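Local coordinates for protein nicotinate-nucleotide--dimethylbenzimidazole phosphoribosyltransferase (Thermus thermophilus HB8, PDB 1WX1) that probably catalyses transfer of the phosphoribosyl group of nicotinate mononucleotide to 5,6-dimethylbenzimidazole, giving alpha-ribazole 5'-phosphate for cobalamin synthesis, at residues G45-V59 / A155-T169. Sequence-based numbering, arbitrary orientation.
Sequences GRGAVVVAAADHGVV and ATLLAAGDMGIGNTT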
loop_
_atom_site.group_PDB
_atom_site.type_symbol
_atom_site.label_atom_id
_atom_site.label_comp_id
_atom_site.label_asym_id
_atom_site.label_seq_id
_atom_site.Cartn_x
_atom_site.Cartn_y
_atom_site.Cartn_z
ATOM N N GLY A 45 -3.919 -12.698 -10.217
ATOM C CA GLY A 45 -2.872 -12.442 -11.182
ATOM C C GLY A 45 -3.079 -11.099 -11.841
ATOM O O GLY A 45 -3.166 -10.066 -11.173
ATOM N N ARG A 46 -3.159 -11.126 -13.165
ATOM C CA ARG A 46 -3.361 -9.926 -13.963
ATOM C C ARG A 46 -4.592 -9.153 -13.509
ATOM O O ARG A 46 -5.645 -9.736 -13.259
ATOM C CB ARG A 46 -3.543 -10.322 -15.428
ATOM C CG ARG A 46 -3.783 -9.161 -16.377
ATOM C CD ARG A 46 -2.513 -8.375 -16.594
ATOM N NE ARG A 46 -2.605 -7.510 -17.768
ATOM C CZ ARG A 46 -1.687 -6.604 -18.090
ATOM N NH1 ARG A 46 -0.618 -6.450 -17.322
ATOM N NH2 ARG A 46 -1.840 -5.849 -19.168
ATOM N N GLY A 47 -4.464 -7.839 -13.412
ATOM C CA GLY A 47 -5.603 -7.033 -13.022
ATOM C C GLY A 47 -5.961 -6.139 -14.192
ATOM O O GLY A 47 -5.245 -6.116 -15.197
ATOM N N ALA A 48 -7.077 -5.430 -14.089
ATOM C CA ALA A 48 -7.474 -4.501 -15.138
ATOM C C ALA A 48 -8.238 -3.325 -14.543
ATOM O O ALA A 48 -8.911 -3.459 -13.521
ATOM C CB ALA A 48 -8.345 -5.207 -16.199
ATOM N N VAL A 49 -8.091 -2.164 -15.168
ATOM C CA VAL A 49 -8.818 -0.977 -14.750
ATOM C C VAL A 49 -9.456 -0.405 -16.010
ATOM O O VAL A 49 -8.810 -0.314 -17.061
ATOM C CB VAL A 49 -7.893 0.102 -14.090
ATOM C CG1 VAL A 49 -6.815 0.572 -15.069
ATOM C CG2 VAL A 49 -8.733 1.302 -13.642
ATOM N N VAL A 50 -10.741 -0.083 -15.921
ATOM C CA VAL A 50 -11.445 0.515 -17.041
ATOM C C VAL A 50 -11.709 1.950 -16.619
ATOM O O VAL A 50 -12.415 2.201 -15.638
ATOM C CB VAL A 50 -12.784 -0.189 -17.334
ATOM C CG1 VAL A 50 -13.515 0.539 -18.467
ATOM C CG2 VAL A 50 -12.529 -1.645 -17.724
ATOM N N VAL A 51 -11.112 2.882 -17.344
ATOM C CA VAL A 51 -11.268 4.298 -17.049
ATOM C C VAL A 51 -12.367 4.865 -17.935
ATOM O O VAL A 51 -12.205 4.944 -19.151
ATOM C CB VAL A 51 -9.953 5.064 -17.319
ATOM C CG1 VAL A 51 -10.098 6.527 -16.895
ATOM C CG2 VAL A 51 -8.800 4.390 -16.582
ATOM N N ALA A 52 -13.486 5.242 -17.323
ATOM C CA ALA A 52 -14.621 5.798 -18.053
ATOM C C ALA A 52 -14.489 7.318 -18.111
ATOM O O ALA A 52 -14.207 7.960 -17.101
ATOM C CB ALA A 52 -15.925 5.401 -17.365
ATOM N N ALA A 53 -14.703 7.891 -19.293
ATOM C CA ALA A 53 -14.567 9.329 -19.465
ATOM C C ALA A 53 -15.772 9.978 -20.126
ATOM O O ALA A 53 -16.373 9.418 -21.041
ATOM C CB ALA A 53 -13.310 9.635 -20.284
ATOM N N ALA A 54 -16.108 11.173 -19.655
ATOM C CA ALA A 54 -17.219 11.935 -20.199
ATOM C C ALA A 54 -17.143 13.353 -19.654
ATOM O O ALA A 54 -16.554 13.590 -18.598
ATOM C CB ALA A 54 -18.551 11.293 -19.808
ATOM N N ASP A 55 -17.738 14.292 -20.377
ATOM C CA ASP A 55 -17.739 15.673 -19.937
ATOM C C ASP A 55 -19.016 16.037 -19.206
ATOM O O ASP A 55 -20.012 15.316 -19.282
ATOM C CB ASP A 55 -17.473 16.600 -21.119
ATOM C CG ASP A 55 -15.991 16.717 -21.414
ATOM O OD1 ASP A 55 -15.560 16.389 -22.541
ATOM O OD2 ASP A 55 -15.252 17.129 -20.494
ATOM N N HIS A 56 -18.970 17.157 -18.492
ATOM C CA HIS A 56 -20.090 17.611 -17.676
ATOM C C HIS A 56 -20.521 19.048 -17.965
ATOM O O HIS A 56 -19.694 19.959 -17.980
ATOM C CB HIS A 56 -19.693 17.496 -16.201
ATOM C CG HIS A 56 -19.325 16.109 -15.784
ATOM N ND1 HIS A 56 -20.175 15.293 -15.066
ATOM C CD2 HIS A 56 -18.209 15.372 -16.013
ATOM C CE1 HIS A 56 -19.603 14.121 -14.873
ATOM N NE2 HIS A 56 -18.407 14.144 -15.439
ATOM N N GLY A 57 -21.818 19.246 -18.180
ATOM C CA GLY A 57 -22.320 20.582 -18.446
ATOM C C GLY A 57 -22.204 21.482 -17.228
ATOM O O GLY A 57 -22.199 22.707 -17.353
ATOM N N VAL A 58 -22.093 20.881 -16.045
ATOM C CA VAL A 58 -21.995 21.656 -14.810
ATOM C C VAL A 58 -20.720 22.501 -14.721
ATOM O O VAL A 58 -20.593 23.345 -13.835
ATOM C CB VAL A 58 -22.130 20.736 -13.556
ATOM C CG1 VAL A 58 -20.847 19.969 -13.313
ATOM C CG2 VAL A 58 -22.525 21.568 -12.333
ATOM N N VAL A 59 -19.779 22.294 -15.641
ATOM C CA VAL A 59 -18.558 23.092 -15.621
ATOM C C VAL A 59 -18.920 24.559 -15.828
ATOM O O VAL A 59 -18.145 25.450 -15.494
ATOM C CB VAL A 59 -17.561 22.685 -16.732
ATOM C CG1 VAL A 59 -17.036 21.275 -16.473
ATOM C CG2 VAL A 59 -18.233 22.778 -18.095
ATOM N N ALA A 155 -8.531 -10.462 -16.948
ATOM C CA ALA A 155 -8.507 -9.770 -15.664
ATOM C C ALA A 155 -8.972 -10.701 -14.536
ATOM O O ALA A 155 -9.984 -11.390 -14.673
ATOM C CB ALA A 155 -9.395 -8.529 -15.720
ATOM N N THR A 156 -8.225 -10.724 -13.433
ATOM C CA THR A 156 -8.581 -11.553 -12.279
ATOM C C THR A 156 -9.091 -10.674 -11.135
ATOM O O THR A 156 -9.565 -11.164 -10.112
ATOM C CB THR A 156 -7.392 -12.393 -11.794
ATOM O OG1 THR A 156 -6.374 -11.532 -11.280
ATOM C CG2 THR A 156 -6.821 -13.215 -12.953
ATOM N N LEU A 157 -8.952 -9.368 -11.309
ATOM C CA LEU A 157 -9.464 -8.387 -10.357
ATOM C C LEU A 157 -9.744 -7.169 -11.216
ATOM O O LEU A 157 -9.014 -6.896 -12.170
ATOM C CB LEU A 157 -8.475 -8.076 -9.228
ATOM C CG LEU A 157 -7.046 -7.596 -9.433
ATOM C CD1 LEU A 157 -6.530 -7.084 -8.098
ATOM C CD2 LEU A 157 -6.170 -8.727 -9.949
ATOM N N LEU A 158 -10.804 -6.447 -10.882
ATOM C CA LEU A 158 -11.233 -5.317 -11.688
ATOM C C LEU A 158 -11.435 -4.018 -10.926
ATOM O O LEU A 158 -12.016 -3.998 -9.842
ATOM C CB LEU A 158 -12.538 -5.706 -12.387
ATOM C CG LEU A 158 -13.192 -4.723 -13.351
ATOM C CD1 LEU A 158 -12.289 -4.524 -14.564
ATOM C CD2 LEU A 158 -14.555 -5.268 -13.766
ATOM N N ALA A 159 -10.943 -2.930 -11.504
ATOM C CA ALA A 159 -11.094 -1.616 -10.902
ATOM C C ALA A 159 -11.693 -0.692 -11.951
ATOM O O ALA A 159 -11.649 -0.986 -13.146
ATOM C CB ALA A 159 -9.742 -1.083 -10.452
ATOM N N ALA A 160 -12.275 0.415 -11.501
ATOM C CA ALA A 160 -12.835 1.387 -12.423
ATOM C C ALA A 160 -12.094 2.688 -12.165
ATOM O O ALA A 160 -11.610 2.932 -11.054
ATOM C CB ALA A 160 -14.336 1.572 -12.180
ATOM N N GLY A 161 -11.983 3.501 -13.208
ATOM C CA GLY A 161 -11.325 4.788 -13.095
ATOM C C GLY A 161 -12.240 5.830 -13.713
ATOM O O GLY A 161 -13.126 5.492 -14.508
ATOM N N ASP A 162 -12.031 7.094 -13.363
ATOM C CA ASP A 162 -12.855 8.176 -13.887
ATOM C C ASP A 162 -12.016 9.291 -14.498
ATOM O O ASP A 162 -10.892 9.544 -14.078
ATOM C CB ASP A 162 -13.660 8.807 -12.758
ATOM C CG ASP A 162 -12.765 9.530 -11.763
ATOM O OD1 ASP A 162 -11.930 8.855 -11.114
ATOM O OD2 ASP A 162 -12.877 10.771 -11.643
ATOM N N MET A 163 -12.573 9.956 -15.499
ATOM C CA MET A 163 -11.909 11.102 -16.102
ATOM C C MET A 163 -13.022 11.987 -16.626
ATOM O O MET A 163 -13.754 11.610 -17.542
ATOM C CB MET A 163 -10.970 10.696 -17.236
ATOM C CG MET A 163 -10.180 11.882 -17.833
ATOM S SD MET A 163 -9.138 12.801 -16.635
ATOM C CE MET A 163 -9.748 14.497 -16.835
ATOM N N GLY A 164 -13.164 13.156 -16.018
ATOM C CA GLY A 164 -14.198 14.079 -16.441
ATOM C C GLY A 164 -14.128 15.356 -15.631
ATOM O O GLY A 164 -14.390 15.345 -14.434
ATOM N N ILE A 165 -13.763 16.454 -16.282
ATOM C CA ILE A 165 -13.675 17.739 -15.599
ATOM C C ILE A 165 -15.052 18.082 -15.045
ATOM O O ILE A 165 -16.047 18.041 -15.765
ATOM C CB ILE A 165 -13.205 18.855 -16.567
ATOM C CG1 ILE A 165 -11.782 18.557 -17.055
ATOM C CG2 ILE A 165 -13.255 20.208 -15.871
ATOM C CD1 ILE A 165 -10.771 18.376 -15.938
ATOM N N GLY A 166 -15.097 18.395 -13.754
ATOM C CA GLY A 166 -16.352 18.728 -13.105
ATOM C C GLY A 166 -17.098 17.522 -12.562
ATOM O O GLY A 166 -18.192 17.666 -12.018
ATOM N N ASN A 167 -16.519 16.330 -12.667
ATOM C CA ASN A 167 -17.250 15.164 -12.192
ATOM C C ASN A 167 -17.352 14.997 -10.672
ATOM O O ASN A 167 -18.140 14.185 -10.196
ATOM C CB ASN A 167 -16.722 13.884 -12.864
ATOM C CG ASN A 167 -15.410 13.399 -12.293
ATOM O OD1 ASN A 167 -14.802 14.036 -11.438
ATOM N ND2 ASN A 167 -14.965 12.244 -12.773
ATOM N N THR A 168 -16.591 15.770 -9.900
ATOM C CA THR A 168 -16.704 15.648 -8.451
ATOM C C THR A 168 -18.018 16.301 -8.011
ATOM O O THR A 168 -18.568 15.970 -6.967
ATOM C CB THR A 168 -15.510 16.302 -7.711
ATOM O OG1 THR A 168 -15.524 17.715 -7.921
ATOM C CG2 THR A 168 -14.197 15.732 -8.227
ATOM N N THR A 169 -18.531 17.224 -8.820
ATOM C CA THR A 169 -19.794 17.862 -8.492
ATOM C C THR A 169 -20.910 16.874 -8.812
ATOM O O THR A 169 -21.831 16.690 -8.017
ATOM C CB THR A 169 -19.993 19.174 -9.286
ATOM O OG1 THR A 169 -18.992 20.117 -8.889
ATOM C CG2 THR A 169 -21.363 19.776 -8.999
HETATM O O HOH W 1 -16.471 18.482 -18.538
#
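Ala-48, Val-50 and Ala-52 pair strand 47-54 with strand 157-163 in parallel: each gives its N-H to a carbonyl of that strand and takes, at its O, an amide from two residues further on. Gly-161 N reaches Val-50 O at 2.8 Å, whereas the bond from Met-163 N to Ala-52 O is weak.

Where the strands begin, Thr-156 adds a side-chain clasp. With OG1 between its backbone N and carbonyl carbon (chi1 66°), the hydroxyl donates to Arg-46 O at 2.8 Å from above the carbonyl plane and accepts from Gly-45 N; Thr-156 N approaches the same oxygen nearly end-on. Replacing Thr-156 by valine would probably leave Gly-45 N without this acceptor and Arg-46 O with one donor fewer.

Apolar contacts are few-atom touches. On the face that carries Ala-48, its CB meets Ala-155 CB of the preceding loop at 3.5 Å; on the face of Val-49, CG2 lies 4.1 Å from Ala-159 CB. Gly-161 lets Val-51 come within 4.0 Å, CA to CA; a CB there would press on Val-51 CG2.

Past the strands, one face of the His-56 ring lies over Gly-166 C and Asn-167 CA, its plane 75° from the Asn-167 amide. Glu-229 OE2 is hydrogen-bonded to both His-56 NE2 and Asn-167 ND2, and ND2 also bonds Asp-162 OD2 at 2.8 Å. A water links Asp-55 OD2, His-56 N and Ile-165 O.

Asp-162 OD1 bonds the backbone N of Glu-304, the predicted proton acceptor. Central parallel strands running at their C-terminal ends into loops and a helix N-terminus typify a Rossmann-like fold.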